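Local coordinates for protein putative metalloprotease II (Bacteroides fragilis, PDB 4ON1) that probably acts as a zinc-dependent metalloendopeptidase of the fragilysin kind, cleaving peptide bonds with the help of a bound zinc ion, at residues 198-212 against 238-252. Numbering follows the deposited sequence.
Sequences TYPATLEFMLIKEKD and GFITVKYTIKDSSHK
F205 and Y244 sit paired in register on two parallel strands, 201-209 and 240-248, whose axes differ by 20°. Backbone bonds run the whole length, from A201 N to F239 O through K209 N to K247 O; T245 N to F205 O, at 2.8 Å, is almost straight.

Among the polar side chains, E204 reaches over to T245. With CG anti to the backbone N (chi1 180°) and the chain extended, its OE2 accepts a hydrogen bond from T245 OG1 through its anti lone pair, at 2.6 Å, while OE1 forms a salt bridge with K282. Water 2 links E204 OE1 to K243 NZ. K209 NZ and D248 OD1 make a long salt bridge, 3.7 Å. Further on, S249 OG donates to K209 O; it also accepts from H251 N, and that bond closes an ST turn.

On the face that carries L203 and L207, the F205 and Y244 rings are nearly parallel yet displaced, with little overlap, centroids 5.7 Å from each other. V242 CG1 meets the F205 edge at CE2 (3.7 Å). F205 lies about 10 Å from the zinc ligand H338, side chain to side chain. On the E204 face, M206 SD rests against T245 CB at 3.8 Å.

A mostly helical connection joins the two strands, consistent with a metzincin-like catalytic domain. Its helix 217-230 packs on L207, K209 and Y244, whose OH bonds T228. Strand 284-288 flanks 201-209, and strand 52-68 flanks 240-248.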
loop_
_atom_site.group_PDB
_atom_site.type_symbol
_atom_site.label_atom_id
_atom_site.label_comp_id
_atom_site.label_asym_id
_atom_site.label_seq_id
_atom_site.Cartn_x
_atom_site.Cartn_y
_atom_site.Cartn_z
ATOM N N THR A 198 25.206 -1.907 2.188
ATOM C CA THR A 198 24.863 -1.744 3.605
ATOM C C THR A 198 24.731 -0.294 4.101
ATOM O O THR A 198 24.785 -0.038 5.305
ATOM C CB THR A 198 25.937 -2.424 4.476
ATOM O OG1 THR A 198 26.598 -3.448 3.718
ATOM C CG2 THR A 198 25.328 -3.016 5.727
ATOM N N TYR A 199 24.536 0.647 3.187
ATOM C CA TYR A 199 25.074 1.995 3.379
ATOM C C TYR A 199 24.467 2.932 4.462
ATOM O O TYR A 199 25.225 3.567 5.198
ATOM C CB TYR A 199 25.048 2.696 2.020
ATOM C CG TYR A 199 26.042 2.075 1.062
ATOM C CD1 TYR A 199 25.761 1.968 -0.294
ATOM C CD2 TYR A 199 27.267 1.594 1.516
ATOM C CE1 TYR A 199 26.672 1.393 -1.174
ATOM C CE2 TYR A 199 28.178 1.012 0.649
ATOM C CZ TYR A 199 27.878 0.917 -0.695
ATOM O OH TYR A 199 28.786 0.344 -1.560
ATOM N N PRO A 200 23.127 3.033 4.583
ATOM C CA PRO A 200 21.997 2.391 3.909
ATOM C C PRO A 200 21.657 3.054 2.586
ATOM O O PRO A 200 21.508 4.273 2.515
ATOM C CB PRO A 200 20.847 2.567 4.909
ATOM C CG PRO A 200 21.239 3.754 5.771
ATOM C CD PRO A 200 22.660 4.141 5.436
ATOM N N ALA A 201 21.532 2.252 1.538
ATOM C CA ALA A 201 21.164 2.798 0.247
ATOM C C ALA A 201 19.710 3.267 0.262
ATOM O O ALA A 201 18.838 2.596 0.809
ATOM C CB ALA A 201 21.383 1.768 -0.838
ATOM N N THR A 202 19.451 4.420 -0.347
ATOM C CA THR A 202 18.089 4.917 -0.471
ATOM C C THR A 202 17.414 4.313 -1.696
ATOM O O THR A 202 17.885 4.465 -2.815
ATOM C CB THR A 202 18.044 6.455 -0.577
ATOM O OG1 THR A 202 18.544 7.038 0.633
ATOM C CG2 THR A 202 16.614 6.928 -0.800
ATOM N N LEU A 203 16.312 3.610 -1.475
ATOM C CA LEU A 203 15.499 3.110 -2.572
ATOM C C LEU A 203 14.264 3.991 -2.719
ATOM O O LEU A 203 13.437 4.056 -1.808
ATOM C CB LEU A 203 15.102 1.651 -2.328
ATOM C CG LEU A 203 14.295 0.946 -3.418
ATOM C CD1 LEU A 203 14.968 1.088 -4.780
ATOM C CD2 LEU A 203 14.108 -0.512 -3.060
ATOM N N GLU A 204 14.155 4.699 -3.840
ATOM C CA GLU A 204 13.000 5.577 -4.061
ATOM C C GLU A 204 12.039 5.017 -5.096
ATOM O O GLU A 204 12.420 4.801 -6.247
ATOM C CB GLU A 204 13.439 6.984 -4.492
ATOM C CG GLU A 204 12.257 7.940 -4.743
ATOM C CD GLU A 204 12.689 9.347 -5.151
ATOM O OE1 GLU A 204 13.871 9.543 -5.506
ATOM O OE2 GLU A 204 11.842 10.265 -5.118
ATOM N N PHE A 205 10.799 4.765 -4.681
ATOM C CA PHE A 205 9.757 4.339 -5.610
ATOM C C PHE A 205 8.974 5.532 -6.126
ATOM O O PHE A 205 8.482 6.345 -5.335
ATOM C CB PHE A 205 8.800 3.346 -4.946
ATOM C CG PHE A 205 9.448 2.063 -4.562
ATOM C CD1 PHE A 205 9.674 1.075 -5.511
ATOM C CD2 PHE A 205 9.866 1.849 -3.255
ATOM C CE1 PHE A 205 10.290 -0.109 -5.158
ATOM C CE2 PHE A 205 10.487 0.665 -2.893
ATOM C CZ PHE A 205 10.694 -0.318 -3.844
ATOM N N MET A 206 8.868 5.636 -7.449
ATOM C CA MET A 206 8.059 6.678 -8.064
ATOM C C MET A 206 6.684 6.112 -8.371
ATOM O O MET A 206 6.521 5.278 -9.263
ATOM C CB MET A 206 8.723 7.213 -9.334
ATOM C CG MET A 206 10.152 7.715 -9.144
ATOM S SD MET A 206 10.205 9.239 -8.172
ATOM C CE MET A 206 9.615 10.411 -9.403
ATOM N N LEU A 207 5.693 6.555 -7.607
ATOM C CA LEU A 207 4.349 6.018 -7.734
ATOM C C LEU A 207 3.508 6.981 -8.556
ATOM O O LEU A 207 3.194 8.090 -8.119
ATOM C CB LEU A 207 3.739 5.775 -6.355
ATOM C CG LEU A 207 4.612 4.919 -5.428
ATOM C CD1 LEU A 207 3.951 4.736 -4.086
ATOM C CD2 LEU A 207 4.877 3.567 -6.042
ATOM N N ILE A 208 3.162 6.560 -9.762
ATOM C CA ILE A 208 2.549 7.465 -10.719
ATOM C C ILE A 208 1.061 7.178 -10.840
ATOM O O ILE A 208 0.669 6.087 -11.246
ATOM C CB ILE A 208 3.208 7.340 -12.107
ATOM C CG1 ILE A 208 4.736 7.466 -12.000
ATOM C CG2 ILE A 208 2.646 8.397 -13.054
ATOM C CD1 ILE A 208 5.215 8.785 -11.353
ATOM N N LYS A 209 0.232 8.150 -10.470
ATOM C CA LYS A 209 -1.221 7.972 -10.560
ATOM C C LYS A 209 -1.693 8.104 -11.993
ATOM O O LYS A 209 -1.484 9.137 -12.625
ATOM C CB LYS A 209 -1.959 8.987 -9.674
ATOM C CG LYS A 209 -1.633 8.823 -8.194
ATOM C CD LYS A 209 -2.127 9.999 -7.363
ATOM C CE LYS A 209 -3.642 10.025 -7.295
ATOM N NZ LYS A 209 -4.110 11.116 -6.397
ATOM N N GLU A 210 -2.325 7.050 -12.502
ATOM C CA GLU A 210 -2.917 7.076 -13.838
ATOM C C GLU A 210 -3.988 8.163 -13.888
ATOM O O GLU A 210 -4.793 8.297 -12.967
ATOM C CB GLU A 210 -3.505 5.707 -14.197
ATOM C CG GLU A 210 -4.227 5.645 -15.546
ATOM C CD GLU A 210 -4.832 4.270 -15.830
ATOM O OE1 GLU A 210 -4.133 3.248 -15.635
ATOM O OE2 GLU A 210 -6.014 4.212 -16.226
ATOM N N LYS A 211 -3.952 8.992 -14.923
ATOM C CA LYS A 211 -4.971 10.026 -15.070
ATOM C C LYS A 211 -6.348 9.409 -15.289
ATOM O O LYS A 211 -6.517 8.533 -16.139
ATOM C CB LYS A 211 -4.634 10.981 -16.211
ATOM C CG LYS A 211 -5.605 12.166 -16.282
ATOM C CD LYS A 211 -5.245 13.113 -17.405
ATOM C CE LYS A 211 -6.174 14.321 -17.424
ATOM N NZ LYS A 211 -5.835 15.255 -18.538
ATOM N N ASP A 212 -7.316 9.865 -14.496
ATOM C CA ASP A 212 -8.665 9.303 -14.457
ATOM C C ASP A 212 -8.653 7.835 -14.057
ATOM O O ASP A 212 -9.621 7.120 -14.294
ATOM C CB ASP A 212 -9.381 9.471 -15.804
ATOM C CG ASP A 212 -9.431 10.919 -16.266
ATOM O OD1 ASP A 212 -9.554 11.817 -15.405
ATOM O OD2 ASP A 212 -9.354 11.156 -17.491
ATOM N N GLY A 238 19.203 -1.991 8.332
ATOM C CA GLY A 238 20.003 -0.893 7.827
ATOM C C GLY A 238 20.549 -1.094 6.428
ATOM O O GLY A 238 21.454 -0.380 6.015
ATOM N N PHE A 239 20.008 -2.056 5.687
ATOM C CA PHE A 239 20.441 -2.241 4.302
ATOM C C PHE A 239 19.907 -1.134 3.389
ATOM O O PHE A 239 20.620 -0.641 2.516
ATOM C CB PHE A 239 20.007 -3.607 3.778
ATOM C CG PHE A 239 20.799 -4.750 4.349
ATOM C CD1 PHE A 239 20.162 -5.898 4.793
ATOM C CD2 PHE A 239 22.182 -4.680 4.430
ATOM C CE1 PHE A 239 20.891 -6.958 5.322
ATOM C CE2 PHE A 239 22.919 -5.735 4.953
ATOM C CZ PHE A 239 22.267 -6.877 5.399
ATOM N N ILE A 240 18.648 -0.752 3.582
ATOM C CA ILE A 240 18.055 0.303 2.772
ATOM C C ILE A 240 17.214 1.253 3.612
ATOM O O ILE A 240 16.824 0.927 4.730
ATOM C CB ILE A 240 17.143 -0.260 1.651
ATOM C CG1 ILE A 240 15.849 -0.813 2.252
ATOM C CG2 ILE A 240 17.876 -1.306 0.808
ATOM C CD1 ILE A 240 14.944 -1.527 1.242
ATOM N N THR A 241 16.972 2.441 3.068
ATOM C CA THR A 241 15.870 3.284 3.500
ATOM C C THR A 241 14.981 3.408 2.277
ATOM O O THR A 241 15.461 3.302 1.148
ATOM C CB THR A 241 16.319 4.679 3.983
ATOM O OG1 THR A 241 17.018 5.342 2.921
ATOM C CG2 THR A 241 17.223 4.562 5.205
ATOM N N VAL A 242 13.690 3.624 2.488
ATOM C CA VAL A 242 12.769 3.630 1.369
ATOM C C VAL A 242 12.058 4.969 1.287
ATOM O O VAL A 242 11.658 5.546 2.296
ATOM C CB VAL A 242 11.738 2.496 1.474
ATOM C CG1 VAL A 242 10.845 2.504 0.261
ATOM C CG2 VAL A 242 12.446 1.149 1.564
ATOM N N LYS A 243 11.957 5.482 0.070
ATOM C CA LYS A 243 11.235 6.712 -0.184
ATOM C C LYS A 243 10.148 6.414 -1.205
ATOM O O LYS A 243 10.402 5.752 -2.211
ATOM C CB LYS A 243 12.192 7.804 -0.672
ATOM C CG LYS A 243 11.541 9.152 -0.942
ATOM C CD LYS A 243 12.582 10.150 -1.444
ATOM C CE LYS A 243 11.971 11.526 -1.678
ATOM N NZ LYS A 243 13.009 12.570 -1.942
ATOM N N TYR A 244 8.934 6.874 -0.928
ATOM C CA TYR A 244 7.829 6.724 -1.872
ATOM C C TYR A 244 7.386 8.093 -2.364
ATOM O O TYR A 244 6.934 8.919 -1.578
ATOM C CB TYR A 244 6.642 6.003 -1.231
ATOM C CG TYR A 244 6.970 4.673 -0.590
ATOM C CD1 TYR A 244 6.877 3.493 -1.311
ATOM C CD2 TYR A 244 7.358 4.598 0.743
ATOM C CE1 TYR A 244 7.172 2.263 -0.724
ATOM C CE2 TYR A 244 7.647 3.378 1.339
ATOM C CZ TYR A 244 7.548 2.215 0.598
ATOM O OH TYR A 244 7.834 0.999 1.190
ATOM N N THR A 245 7.534 8.339 -3.659
ATOM C CA THR A 245 7.160 9.627 -4.230
ATOM C C THR A 245 5.915 9.467 -5.084
ATOM O O THR A 245 5.930 8.781 -6.102
ATOM C CB THR A 245 8.310 10.228 -5.056
ATOM O OG1 THR A 245 9.411 10.479 -4.179
ATOM C CG2 THR A 245 7.883 11.540 -5.713
ATOM N N ILE A 246 4.820 10.060 -4.630
ATOM C CA ILE A 246 3.540 9.928 -5.311
ATOM C C ILE A 246 3.271 11.133 -6.199
ATOM O O ILE A 246 3.204 12.262 -5.712
ATOM C CB ILE A 246 2.377 9.775 -4.298
ATOM C CG1 ILE A 246 2.606 8.567 -3.385
ATOM C CG2 ILE A 246 1.032 9.652 -5.026
ATOM C CD1 ILE A 246 1.789 8.631 -2.083
ATOM N N LYS A 247 3.099 10.890 -7.495
ATOM C CA LYS A 247 2.890 11.979 -8.454
ATOM C C LYS A 247 1.671 11.761 -9.328
ATOM O O LYS A 247 1.363 10.628 -9.696
ATOM C CB LYS A 247 4.112 12.146 -9.363
ATOM C CG LYS A 247 5.424 12.352 -8.643
ATOM C CD LYS A 247 6.575 12.456 -9.643
ATOM C CE LYS A 247 6.466 13.714 -10.491
ATOM N NZ LYS A 247 6.442 14.953 -9.661
ATOM N N ASP A 248 0.974 12.845 -9.656
ATOM C CA ASP A 248 -0.040 12.785 -10.702
ATOM C C ASP A 248 0.612 12.786 -12.078
ATOM O O ASP A 248 1.739 13.244 -12.241
ATOM C CB ASP A 248 -1.027 13.952 -10.592
ATOM C CG ASP A 248 -1.945 13.827 -9.388
ATOM O OD1 ASP A 248 -2.800 12.915 -9.388
ATOM O OD2 ASP A 248 -1.813 14.637 -8.447
ATOM N N SER A 249 -0.108 12.260 -13.061
ATOM C CA SER A 249 0.363 12.216 -14.436
ATOM C C SER A 249 -0.756 12.633 -15.369
ATOM O O SER A 249 -1.886 12.860 -14.935
ATOM C CB SER A 249 0.837 10.815 -14.818
ATOM O OG SER A 249 -0.284 10.014 -15.130
ATOM N N SER A 250 -0.444 12.731 -16.655
ATOM C CA SER A 250 -1.483 12.928 -17.651
ATOM C C SER A 250 -1.579 11.670 -18.511
ATOM O O SER A 250 -2.050 11.707 -19.646
ATOM C CB SER A 250 -1.199 14.170 -18.504
ATOM O OG SER A 250 -0.105 13.944 -19.370
ATOM N N HIS A 251 -1.123 10.547 -17.961
ATOM C CA HIS A 251 -1.148 9.285 -18.696
ATOM C C HIS A 251 -2.413 8.503 -18.387
ATOM O O HIS A 251 -2.658 8.136 -17.234
ATOM C CB HIS A 251 0.080 8.439 -18.365
ATOM C CG HIS A 251 0.055 7.076 -18.986
ATOM N ND1 HIS A 251 0.195 6.871 -20.342
ATOM C CD2 HIS A 251 -0.075 5.847 -18.430
ATOM C CE1 HIS A 251 0.143 5.576 -20.597
ATOM N NE2 HIS A 251 -0.019 4.930 -19.454
ATOM N N LYS A 252 -3.224 8.276 -19.418
ATOM C CA LYS A 252 -4.466 7.503 -19.304
ATOM C C LYS A 252 -4.317 6.092 -19.861
ATOM O O LYS A 252 -3.392 5.819 -20.625
ATOM C CB LYS A 252 -5.599 8.219 -20.039
ATOM C CG LYS A 252 -5.814 9.655 -19.609
ATOM C CD LYS A 252 -6.860 10.324 -20.497
ATOM C CE LYS A 252 -6.971 11.815 -20.223
ATOM N NZ LYS A 252 -7.923 12.489 -21.153
HETATM O O HOH W 1 19.778 5.934 2.890
HETATM O O HOH W 2 14.272 12.239 -4.127
HETATM O O HOH W 3 -2.932 11.591 -12.222
HETATM O O HOH W 4 -3.185 13.693 -6.097
#